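Local coordinates for protein endo-beta-N-acetylglucosaminidase F1 (Bacteroides thetaiotaomicron VPI-5482, PDB 6TCV) that hydrolyses high-mannose N-glycans, probably cutting between the two core N-acetylglucosamine units, at residues L172-N177 with D197-F202; V179-T184 with T232-L237; V242-G247 with Y279-V284. The protein carries 2 engineered substitutions. All coordinates share one frame; numbering follows the deposited sequence.

How the contacts relate
All three contacts are mainly buried in one chain. Contacts 1 and 3 belong to the same sheet: strand 198-209 of contact 1 lies beside strand 243-249 of contact 3, joined by probable backbone hydrogen bonds between Val199 and both Lys243 and Leu245. Contact 3 is the most central, its centre about 7 Å from the centre of the chain. Contact 2 is the farthest out, its centre about 17 Å from that point, and includes the exposed Thr232. It lies against contact 1, where Thr184 meets Phe174 and Val199. The chemistry follows the position. Contact 1 combines a backbone ladder with sugar binding, contact 2 is apolar across its segments, and contact 3 adds a carboxylate to its ladder.

Contact 1. Residues L172-N177 with D197-F202; sequences LFFEVN and DVVVLF. With NAG (2-acetamido-2-deoxy-beta-D-glucopyranose), chain B; MAN (alpha-D-mannopyranose), chain C; MAN (alpha-D-mannopyranose), chain D; MAN (alpha-D-mannopyranose), chain E.
Phe173 and Phe202 meet on the glycan-facing side of two neighbouring parallel strands. Phe173 CD2 lies 3.6 Å from Phe202 CD1, and the ring planes are nearly perpendicular at 89°. Phe173 is covered on both faces near its rim. Val200 CG2 lies over one face, and the acetamido methyl C8 of the N-acetylglucosamine over the other. Val200 runs alongside this ring, with Val200 CG1 3.7 Å from Phe173 CD2.

Phe202 has CG anti to its backbone N (chi1 -171°), which carries the ring toward the sugars. Phe202 CZ comes within 3.3 Å of O7 of the N-acetylglucosamine. Glu175 OE1 sits at the edge of the Phe202 ring, in its plane. The Glu175 chain is bent at chi2 (-93°), and its two oxygens reach different mannoses. Glu175 OE1 accepts from O6 of the chain C mannose at 2.7 Å, and Glu175 OE2 from O6 of the chain E mannose, also at 2.7 Å. OE2 is also hydrogen-bonded to O2 of the beta-mannose. Asn177 ND2 donates to O2 of the chain C mannose at 3.1 Å.

On the reverse face, Val199 CG1 lies at the edge of the Phe174 ring. Five backbone hydrogen bonds join the two segments, from Leu172 N to Val198 O through to Val176 N to Phe202 O. Aromatic and acidic residues at the C-terminal ends of parallel strands, gripping a glycan, are typical of the substrate site of a glycoside hydrolase barrel.

Contact 2. Residues V179-T184 with T232-L237; sequences VNPLNT and TLLQPL
Asn180 meets Leu233 at about a right angle, Asn180 ND2 lying 4.0 Å from Leu233 CD2. ND2 is also hydrogen-bonded to Lys438 O. The other end of the amide is used within its own loop. Asn180 OD1 accepts from Leu182 N at 2.9 Å, a donor above the carbonyl plane, and this closes an Asx turn. The Asn180 carbonyl O takes both the backbone N and the ND2 of Asn183.

Pro181 comes next and points at the helices. Pro181 CG touches Leu234 CD2 at 3.7 Å, while its carbonyl O lies close to Leu237 CD1. Thr184 holds that oxygen twice, through its backbone N and through Thr184 OG1, 2.8 Å from Pro181 O.

Leu182 covers the most surface. A chi1 of -71° swings its branch toward the helices, where the two methyls find different partners. Leu182 CD1 packs on Leu233 CD2 at 3.9 Å. Leu182 CD2 reaches Pro236 CB and Leu237 CD2, and approaches Leu233 O at 3.4 Å. This carbonyl is buried without a polar partner.

Thr184 ends the segment, Thr184 CB lying 3.9 Å from Leu237 CD2. No hydrogen bond links the two segments. Phe174 and Leu201 of the neighbouring strands back Pro181. The contact joins the 3-10 turn after strand 169-175 to the short helices 230-233 and 235-238, consistent with the outer layer of a (beta/alpha) barrel.

Contact 3. Residues V242-G247 with Y279-V284; sequences VKVLLG and YNLDGV
Asp282 and Val244 form paired hydrogen bonds. Asp282 N donates to Val244 O at 2.8 Å. Asp282 CG lies beside its own backbone N (chi1 -61°), which lets Asp282 OD2 accept from Val244 N at 2.9 Å through its anti lone pair. A side-chain oxygen thus does the work of a backbone carbonyl. The ladder goes on with Leu246 N to Gly283 O at 2.9 Å. CA-H...O contacts accompany it, from Leu245 CA to Gly283 O and from Val284 CA to Leu246 O.

Leu246 and Val284 pair in parallel where strand 283-287 begins, and the Asp282 bonds extend this from the loop before it. Strands 243-249 and 283-287 belong to a beta-alpha-beta unit. Helix 262-278 makes the crossover and ends in a Schellman motif at Asn280.

Two salt bridges lead outward, Asp282 OD2 to Arg238 and Lys243 NZ to Glu38. With an alanine in place of Asp282, Val244 N would probably lose its acceptor and Arg238 its carboxylate partner.

Among apolar contacts, Leu281 CD1 lies 4.0 Å from Leu246 CB and Leu281 CD2 4.2 Å from Val244 CG1. Separately, Leu245 CD2 lies 3.6 Å from Gly283 N, which is buried with no polar partner.

Contact 1. Residues L172-N177 with D197-F202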
loop_
_atom_site.group_PDB
_atom_site.type_symbol
_atom_site.label_atom_id
_atom_site.label_comp_id
_atom_site.label_asym_id
_atom_site.label_seq_id
_atom_site.Cartn_x
_atom_site.Cartn_y
_atom_site.Cartn_z
ATOM N N LEU A 172 8.333 -1.010 -5.074
ATOM C CA LEU A 172 9.293 -2.003 -5.530
ATOM C C LEU A 172 8.821 -3.418 -5.218
ATOM O O LEU A 172 8.602 -3.749 -4.058
ATOM C CB LEU A 172 10.644 -1.760 -4.823
ATOM C CG LEU A 172 11.789 -2.643 -5.299
ATOM C CD1 LEU A 172 12.093 -2.370 -6.752
ATOM C CD2 LEU A 172 13.027 -2.360 -4.431
ATOM N N PHE A 173 8.805 -4.275 -6.217
ATOM C CA PHE A 173 8.539 -5.698 -6.012
ATOM C C PHE A 173 9.833 -6.476 -5.913
ATOM O O PHE A 173 10.690 -6.356 -6.783
ATOM C CB PHE A 173 7.787 -6.312 -7.194
ATOM C CG PHE A 173 6.388 -5.848 -7.438
ATOM C CD1 PHE A 173 6.133 -4.700 -8.176
ATOM C CD2 PHE A 173 5.290 -6.652 -7.067
ATOM C CE1 PHE A 173 4.838 -4.349 -8.528
ATOM C CE2 PHE A 173 3.992 -6.243 -7.378
ATOM C CZ PHE A 173 3.777 -5.079 -8.102
ATOM N N PHE A 174 9.958 -7.318 -4.880
ATOM C CA PHE A 174 11.023 -8.316 -4.807
ATOM C C PHE A 174 10.491 -9.692 -5.166
ATOM O O PHE A 174 9.465 -10.133 -4.625
ATOM C CB PHE A 174 11.576 -8.426 -3.393
ATOM C CG PHE A 174 12.443 -7.299 -3.023
ATOM C CD1 PHE A 174 13.747 -7.269 -3.397
ATOM C CD2 PHE A 174 11.917 -6.190 -2.361
ATOM C CE1 PHE A 174 14.564 -6.157 -3.083
ATOM C CE2 PHE A 174 12.751 -5.079 -2.062
ATOM C CZ PHE A 174 14.028 -5.084 -2.419
ATOM N N GLU A 175 11.202 -10.388 -6.062
ATOM C CA GLU A 175 10.953 -11.808 -6.302
ATOM C C GLU A 175 11.606 -12.556 -5.147
ATOM O O GLU A 175 12.786 -12.888 -5.169
ATOM C CB GLU A 175 11.519 -12.227 -7.645
ATOM C CG GLU A 175 10.737 -11.766 -8.852
ATOM C CD GLU A 175 9.693 -12.742 -9.380
ATOM O OE1 GLU A 175 9.105 -13.504 -8.573
ATOM O OE2 GLU A 175 9.462 -12.753 -10.598
ATOM N N VAL A 176 10.838 -12.771 -4.079
ATOM C CA VAL A 176 11.399 -13.320 -2.841
ATOM C C VAL A 176 11.783 -14.770 -2.947
ATOM O O VAL A 176 12.426 -15.292 -2.037
ATOM C CB VAL A 176 10.482 -13.031 -1.639
ATOM C CG1 VAL A 176 10.336 -11.549 -1.416
ATOM C CG2 VAL A 176 9.098 -13.724 -1.754
ATOM N N ASN A 177 11.426 -15.470 -4.035
ATOM C CA ASN A 177 12.002 -16.769 -4.286
ATOM C C ASN A 177 13.516 -16.668 -4.332
ATOM O O ASN A 177 14.241 -17.654 -4.066
ATOM C CB ASN A 177 11.459 -17.445 -5.532
ATOM C CG ASN A 177 10.058 -17.879 -5.391
ATOM O OD1 ASN A 177 9.550 -18.126 -4.300
ATOM N ND2 ASN A 177 9.398 -18.014 -6.517
ATOM N N ASP A 197 9.637 3.761 -0.978
ATOM C CA ASP A 197 8.649 3.988 0.083
ATOM C C ASP A 197 7.843 2.731 0.385
ATOM O O ASP A 197 7.427 2.525 1.525
ATOM C CB ASP A 197 7.658 5.081 -0.365
ATOM C CG ASP A 197 8.325 6.401 -0.647
ATOM O OD1 ASP A 197 9.055 6.511 -1.645
ATOM O OD2 ASP A 197 8.084 7.354 0.153
ATOM N N VAL A 198 7.546 1.936 -0.652
ATOM C CA VAL A 198 6.696 0.744 -0.552
ATOM C C VAL A 198 7.381 -0.415 -1.249
ATOM O O VAL A 198 7.892 -0.243 -2.359
ATOM C CB VAL A 198 5.320 1.014 -1.192
ATOM C CG1 VAL A 198 4.473 -0.243 -1.191
ATOM C CG2 VAL A 198 4.625 2.182 -0.506
ATOM N N VAL A 199 7.421 -1.572 -0.590
ATOM C CA VAL A 199 7.967 -2.790 -1.183
ATOM C C VAL A 199 6.975 -3.923 -1.071
ATOM O O VAL A 199 6.159 -3.935 -0.150
ATOM C CB VAL A 199 9.322 -3.163 -0.567
ATOM C CG1 VAL A 199 10.327 -1.999 -0.620
ATOM C CG2 VAL A 199 9.179 -3.689 0.825
ATOM N N VAL A 200 6.994 -4.803 -2.058
ATOM C CA VAL A 200 6.095 -5.944 -2.141
ATOM C C VAL A 200 6.877 -7.240 -2.082
ATOM O O VAL A 200 7.852 -7.438 -2.827
ATOM C CB VAL A 200 5.258 -5.883 -3.420
ATOM C CG1 VAL A 200 4.311 -7.075 -3.511
ATOM C CG2 VAL A 200 4.478 -4.601 -3.509
ATOM N N LEU A 201 6.406 -8.162 -1.241
ATOM C CA LEU A 201 6.916 -9.528 -1.197
ATOM C C LEU A 201 6.188 -10.339 -2.250
ATOM O O LEU A 201 5.039 -10.762 -2.036
ATOM C CB LEU A 201 6.718 -10.110 0.192
ATOM C CG LEU A 201 7.171 -9.203 1.332
ATOM C CD1 LEU A 201 6.863 -9.882 2.681
ATOM C CD2 LEU A 201 8.633 -8.792 1.234
ATOM N N PHE A 202 6.823 -10.517 -3.410
ATOM C CA PHE A 202 6.161 -11.128 -4.575
ATOM C C PHE A 202 6.621 -12.581 -4.645
ATOM O O PHE A 202 7.784 -12.865 -4.936
ATOM C CB PHE A 202 6.548 -10.349 -5.832
ATOM C CG PHE A 202 5.752 -10.742 -7.062
ATOM C CD1 PHE A 202 4.499 -10.179 -7.272
ATOM C CD2 PHE A 202 6.285 -11.572 -8.023
ATOM C CE1 PHE A 202 3.791 -10.509 -8.404
ATOM C CE2 PHE A 202 5.593 -11.908 -9.158
ATOM C CZ PHE A 202 4.357 -11.358 -9.362
HETATM C C1 NAG B . 4.386 -10.120 -14.997
HETATM C C2 NAG B . 4.216 -10.472 -13.531
HETATM C C3 NAG B . 5.152 -11.578 -13.038
HETATM C C4 NAG B . 6.178 -11.919 -14.101
HETATM C C5 NAG B . 6.758 -10.624 -14.636
HETATM C C6 NAG B . 7.920 -10.813 -15.604
HETATM C C7 NAG B . 3.468 -8.921 -11.772
HETATM C C8 NAG B . 3.758 -7.603 -11.079
HETATM N N2 NAG B . 4.338 -9.278 -12.713
HETATM O O3 NAG B . 4.386 -12.743 -12.716
HETATM O O4 NAG B . 7.221 -12.682 -13.472
HETATM O O5 NAG B . 5.752 -9.889 -15.361
HETATM O O6 NAG B . 8.307 -9.591 -16.142
HETATM O O7 NAG B . 2.481 -9.616 -11.503
HETATM C C1 MAN C . 6.275 -19.111 -8.907
HETATM C C2 MAN C . 5.872 -19.791 -7.606
HETATM C C3 MAN C . 4.820 -18.938 -6.917
HETATM C C4 MAN C . 5.293 -17.502 -6.730
HETATM C C5 MAN C . 5.785 -16.909 -8.046
HETATM C C6 MAN C . 6.501 -15.585 -7.866
HETATM O O2 MAN C . 7.066 -19.973 -6.812
HETATM O O3 MAN C . 4.543 -19.488 -5.628
HETATM O O4 MAN C . 4.201 -16.687 -6.310
HETATM O O5 MAN C . 6.750 -17.804 -8.648
HETATM O O6 MAN C . 6.995 -15.116 -9.137
HETATM C C1 MAN D . 7.129 -21.243 -6.172
HETATM C C2 MAN D . 8.419 -21.327 -5.366
HETATM C C3 MAN D . 9.626 -21.424 -6.295
HETATM C C4 MAN D . 9.443 -22.576 -7.270
HETATM C C5 MAN D . 8.142 -22.344 -8.031
HETATM C C6 MAN D . 7.815 -23.463 -8.983
HETATM O O2 MAN D . 8.333 -22.460 -4.488
HETATM O O3 MAN D . 10.791 -21.569 -5.503
HETATM O O4 MAN D . 10.514 -22.616 -8.209
HETATM O O5 MAN D . 7.059 -22.305 -7.096
HETATM O O6 MAN D . 6.666 -23.107 -9.783
HETATM C C1 MAN E . 11.682 -16.009 -13.904
HETATM C C2 MAN E . 12.609 -17.097 -13.386
HETATM C C3 MAN E . 12.601 -17.078 -11.855
HETATM C C4 MAN E . 12.987 -15.673 -11.395
HETATM C C5 MAN E . 12.085 -14.589 -11.985
HETATM C C6 MAN E . 12.538 -13.160 -11.700
HETATM O O2 MAN E . 13.964 -16.851 -13.776
HETATM O O3 MAN E . 13.465 -18.071 -11.306
HETATM O O4 MAN E . 12.859 -15.522 -9.980
HETATM O O5 MAN E . 12.069 -14.732 -13.422
HETATM O O6 MAN E . 11.588 -12.211 -12.181
HETATM O O HOH W 1 9.565 -14.784 -6.190
HETATM O O HOH W 2 7.539 -15.973 -4.401
#

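Contact 2. Residues V179-T184 with T232-L237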
loop_
_atom_site.group_PDB
_atom_site.type_symbol
_atom_site.label_atom_id
_atom_site.label_comp_id
_atom_site.label_asym_id
_atom_site.label_seq_id
_atom_site.Cartn_x
_atom_site.Cartn_y
_atom_site.Cartn_z
ATOM N N VAL A 179 15.478 -13.194 -3.905
ATOM C CA VAL A 179 16.131 -11.984 -3.396
ATOM C C VAL A 179 15.549 -11.599 -2.055
ATOM O O VAL A 179 14.324 -11.487 -1.877
ATOM C CB VAL A 179 16.026 -10.819 -4.411
ATOM C CG1 VAL A 179 16.690 -9.547 -3.884
ATOM C CG2 VAL A 179 16.723 -11.216 -5.755
ATOM N N ASN A 180 16.469 -11.339 -1.125
ATOM C CA ASN A 180 16.125 -10.876 0.227
ATOM C C ASN A 180 15.600 -9.435 0.174
ATOM O O ASN A 180 16.288 -8.549 -0.365
ATOM C CB ASN A 180 17.415 -10.931 1.044
ATOM C CG ASN A 180 17.224 -10.688 2.535
ATOM O OD1 ASN A 180 16.276 -9.989 2.958
ATOM N ND2 ASN A 180 18.151 -11.189 3.329
ATOM N N PRO A 181 14.402 -9.157 0.706
ATOM C CA PRO A 181 13.875 -7.790 0.672
ATOM C C PRO A 181 14.657 -6.819 1.507
ATOM O O PRO A 181 14.456 -5.603 1.338
ATOM C CB PRO A 181 12.438 -7.961 1.173
ATOM C CG PRO A 181 12.494 -9.200 2.079
ATOM C CD PRO A 181 13.476 -10.108 1.369
ATOM N N LEU A 182 15.566 -7.258 2.361
ATOM C CA LEU A 182 16.453 -6.312 3.025
ATOM C C LEU A 182 17.286 -5.526 2.031
ATOM O O LEU A 182 17.779 -4.447 2.395
ATOM C CB LEU A 182 17.346 -7.020 4.061
ATOM C CG LEU A 182 16.596 -7.508 5.321
ATOM C CD1 LEU A 182 17.618 -8.231 6.193
ATOM C CD2 LEU A 182 15.905 -6.447 6.118
ATOM N N ASN A 183 17.423 -6.007 0.789
ATOM C CA ASN A 183 18.074 -5.244 -0.283
ATOM C C ASN A 183 17.391 -3.915 -0.563
ATOM O O ASN A 183 17.996 -3.070 -1.223
ATOM C CB ASN A 183 18.220 -6.130 -1.523
ATOM C CG ASN A 183 19.337 -7.076 -1.369
ATOM O OD1 ASN A 183 20.500 -6.693 -1.181
ATOM N ND2 ASN A 183 19.012 -8.365 -1.438
ATOM N N THR A 184 16.202 -3.661 -0.035
ATOM C CA THR A 184 15.655 -2.310 -0.049
ATOM C C THR A 184 16.684 -1.308 0.458
ATOM O O THR A 184 16.756 -0.160 -0.026
ATOM C CB THR A 184 14.423 -2.269 0.852
ATOM O OG1 THR A 184 13.416 -3.168 0.374
ATOM C CG2 THR A 184 13.781 -0.899 0.931
ATOM N N THR A 232 13.363 -10.470 11.820
ATOM C CA THR A 232 14.717 -10.194 11.360
ATOM C C THR A 232 14.809 -9.832 9.900
ATOM O O THR A 232 15.791 -9.187 9.531
ATOM C CB THR A 232 15.651 -11.322 11.667
ATOM O OG1 THR A 232 15.168 -12.481 11.060
ATOM C CG2 THR A 232 15.679 -11.611 13.176
ATOM N N LEU A 233 13.860 -10.237 9.053
ATOM C CA LEU A 233 13.970 -10.025 7.622
ATOM C C LEU A 233 12.989 -9.009 7.028
ATOM O O LEU A 233 13.217 -8.554 5.906
ATOM C CB LEU A 233 13.847 -11.365 6.863
ATOM C CG LEU A 233 14.947 -12.342 7.238
ATOM C CD1 LEU A 233 14.677 -13.671 6.485
ATOM C CD2 LEU A 233 16.324 -11.855 6.857
ATOM N N LEU A 234 11.971 -8.564 7.779
ATOM C CA LEU A 234 10.985 -7.613 7.257
ATOM C C LEU A 234 10.846 -6.391 8.157
ATOM O O LEU A 234 10.899 -5.252 7.688
ATOM C CB LEU A 234 9.595 -8.258 7.111
ATOM C CG LEU A 234 9.568 -9.483 6.240
ATOM C CD1 LEU A 234 8.140 -10.034 6.213
ATOM C CD2 LEU A 234 10.007 -9.199 4.839
ATOM N N GLN A 235 10.751 -6.585 9.455
ATOM C CA GLN A 235 10.556 -5.460 10.370
ATOM C C GLN A 235 11.692 -4.447 10.338
ATOM O O GLN A 235 11.414 -3.251 10.590
ATOM C CB GLN A 235 10.279 -5.961 11.793
ATOM C CG GLN A 235 8.993 -6.795 11.912
ATOM C CD GLN A 235 7.719 -6.138 11.425
ATOM O OE1 GLN A 235 7.537 -4.949 11.619
ATOM N NE2 GLN A 235 6.883 -6.870 10.708
ATOM N N PRO A 236 12.960 -4.806 10.040
ATOM C CA PRO A 236 13.991 -3.743 9.961
ATOM C C PRO A 236 13.654 -2.700 8.913
ATOM O O PRO A 236 14.065 -1.545 9.036
ATOM C CB PRO A 236 15.280 -4.507 9.624
ATOM C CG PRO A 236 15.025 -5.901 10.178
ATOM C CD PRO A 236 13.551 -6.151 9.925
ATOM N N LEU A 237 12.939 -3.073 7.863
ATOM C CA LEU A 237 12.488 -2.109 6.877
ATOM C C LEU A 237 11.401 -1.206 7.427
ATOM O O LEU A 237 11.411 0.013 7.215
ATOM C CB LEU A 237 11.994 -2.797 5.637
ATOM C CG LEU A 237 12.919 -3.803 4.964
ATOM C CD1 LEU A 237 12.241 -4.408 3.739
ATOM C CD2 LEU A 237 14.211 -3.085 4.615
#

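Contact 3. Residues V242-G247 with Y279-V284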
loop_
_atom_site.group_PDB
_atom_site.type_symbol
_atom_site.label_atom_id
_atom_site.label_comp_id
_atom_site.label_asym_id
_atom_site.label_seq_id
_atom_site.Cartn_x
_atom_site.Cartn_y
_atom_site.Cartn_z
ATOM N N VAL A 242 9.654 2.139 5.731
ATOM C CA VAL A 242 9.249 1.485 4.483
ATOM C C VAL A 242 7.965 0.693 4.758
ATOM O O VAL A 242 7.853 0.003 5.787
ATOM C CB VAL A 242 10.357 0.529 4.010
ATOM C CG1 VAL A 242 9.965 -0.236 2.770
ATOM C CG2 VAL A 242 11.651 1.280 3.754
ATOM N N LYS A 243 7.015 0.763 3.830
ATOM C CA LYS A 243 5.801 -0.036 3.955
ATOM C C LYS A 243 5.992 -1.352 3.220
ATOM O O LYS A 243 6.284 -1.353 2.009
ATOM C CB LYS A 243 4.608 0.712 3.373
ATOM C CG LYS A 243 4.273 1.987 4.116
ATOM C CD LYS A 243 3.051 2.655 3.516
ATOM C CE LYS A 243 2.526 3.757 4.428
ATOM N NZ LYS A 243 3.535 4.797 4.640
ATOM N N VAL A 244 5.786 -2.467 3.943
ATOM C CA VAL A 244 6.016 -3.812 3.429
ATOM C C VAL A 244 4.664 -4.444 3.149
ATOM O O VAL A 244 3.871 -4.654 4.077
ATOM C CB VAL A 244 6.844 -4.664 4.386
ATOM C CG1 VAL A 244 6.979 -6.086 3.835
ATOM C CG2 VAL A 244 8.207 -4.044 4.620
ATOM N N LEU A 245 4.392 -4.757 1.888
ATOM C CA LEU A 245 3.123 -5.337 1.476
ATOM C C LEU A 245 3.321 -6.801 1.134
ATOM O O LEU A 245 4.336 -7.197 0.558
ATOM C CB LEU A 245 2.551 -4.654 0.234
ATOM C CG LEU A 245 2.510 -3.135 0.228
ATOM C CD1 LEU A 245 1.764 -2.595 -0.965
ATOM C CD2 LEU A 245 1.904 -2.582 1.501
ATOM N N LEU A 246 2.293 -7.607 1.408
ATOM C CA LEU A 246 2.265 -8.980 0.920
ATOM C C LEU A 246 1.726 -8.970 -0.503
ATOM O O LEU A 246 0.646 -8.424 -0.766
ATOM C CB LEU A 246 1.370 -9.835 1.814
ATOM C CG LEU A 246 1.370 -11.353 1.506
ATOM C CD1 LEU A 246 2.768 -11.944 1.685
ATOM C CD2 LEU A 246 0.332 -12.032 2.390
ATOM N N GLY A 247 2.479 -9.522 -1.449
ATOM C CA GLY A 247 1.945 -9.718 -2.789
ATOM C C GLY A 247 1.093 -10.981 -2.828
ATOM O O GLY A 247 1.450 -12.000 -2.244
ATOM N N TYR A 279 1.352 -10.763 10.880
ATOM C CA TYR A 279 2.756 -10.597 10.527
ATOM C C TYR A 279 3.187 -9.132 10.534
ATOM O O TYR A 279 4.326 -8.825 10.165
ATOM C CB TYR A 279 3.110 -11.276 9.223
ATOM C CG TYR A 279 2.886 -12.783 9.254
ATOM C CD1 TYR A 279 3.707 -13.596 10.052
ATOM C CD2 TYR A 279 1.866 -13.404 8.561
ATOM C CE1 TYR A 279 3.551 -14.975 10.079
ATOM C CE2 TYR A 279 1.701 -14.824 8.607
ATOM C CZ TYR A 279 2.536 -15.563 9.373
ATOM O OH TYR A 279 2.367 -16.932 9.393
ATOM N N ASN A 280 2.310 -8.241 10.986
ATOM C CA ASN A 280 2.633 -6.815 11.142
ATOM C C ASN A 280 3.165 -6.248 9.820
ATOM O O ASN A 280 4.310 -5.763 9.723
ATOM C CB ASN A 280 3.570 -6.600 12.336
ATOM C CG ASN A 280 3.608 -5.165 12.847
ATOM O OD1 ASN A 280 2.767 -4.313 12.543
ATOM N ND2 ASN A 280 4.603 -4.910 13.710
ATOM N N LEU A 281 2.326 -6.338 8.784
ATOM C CA LEU A 281 2.610 -5.832 7.451
ATOM C C LEU A 281 1.733 -4.620 7.169
ATOM O O LEU A 281 0.827 -4.291 7.939
ATOM C CB LEU A 281 2.414 -6.894 6.378
ATOM C CG LEU A 281 3.140 -8.218 6.646
ATOM C CD1 LEU A 281 2.856 -9.161 5.502
ATOM C CD2 LEU A 281 4.664 -7.941 6.754
ATOM N N ASP A 282 1.937 -3.968 6.032
ATOM C CA ASP A 282 1.308 -2.683 5.755
ATOM C C ASP A 282 0.246 -2.716 4.680
ATOM O O ASP A 282 -0.271 -1.650 4.323
ATOM C CB ASP A 282 2.377 -1.632 5.430
ATOM C CG ASP A 282 3.297 -1.429 6.573
ATOM O OD1 ASP A 282 2.845 -0.908 7.610
ATOM O OD2 ASP A 282 4.505 -1.794 6.464
ATOM N N GLY A 283 -0.091 -3.891 4.144
ATOM C CA GLY A 283 -1.132 -4.048 3.152
ATOM C C GLY A 283 -0.750 -5.080 2.136
ATOM O O GLY A 283 0.062 -5.965 2.397
ATOM N N VAL A 284 -1.370 -4.953 0.969
ATOM C CA VAL A 284 -1.361 -6.000 -0.057
ATOM C C VAL A 284 -1.205 -5.420 -1.446
ATOM O O VAL A 284 -1.592 -4.270 -1.719
ATOM C CB VAL A 284 -2.675 -6.832 0.041
ATOM C CG1 VAL A 284 -3.897 -6.015 -0.360
ATOM C CG2 VAL A 284 -2.622 -8.113 -0.777
#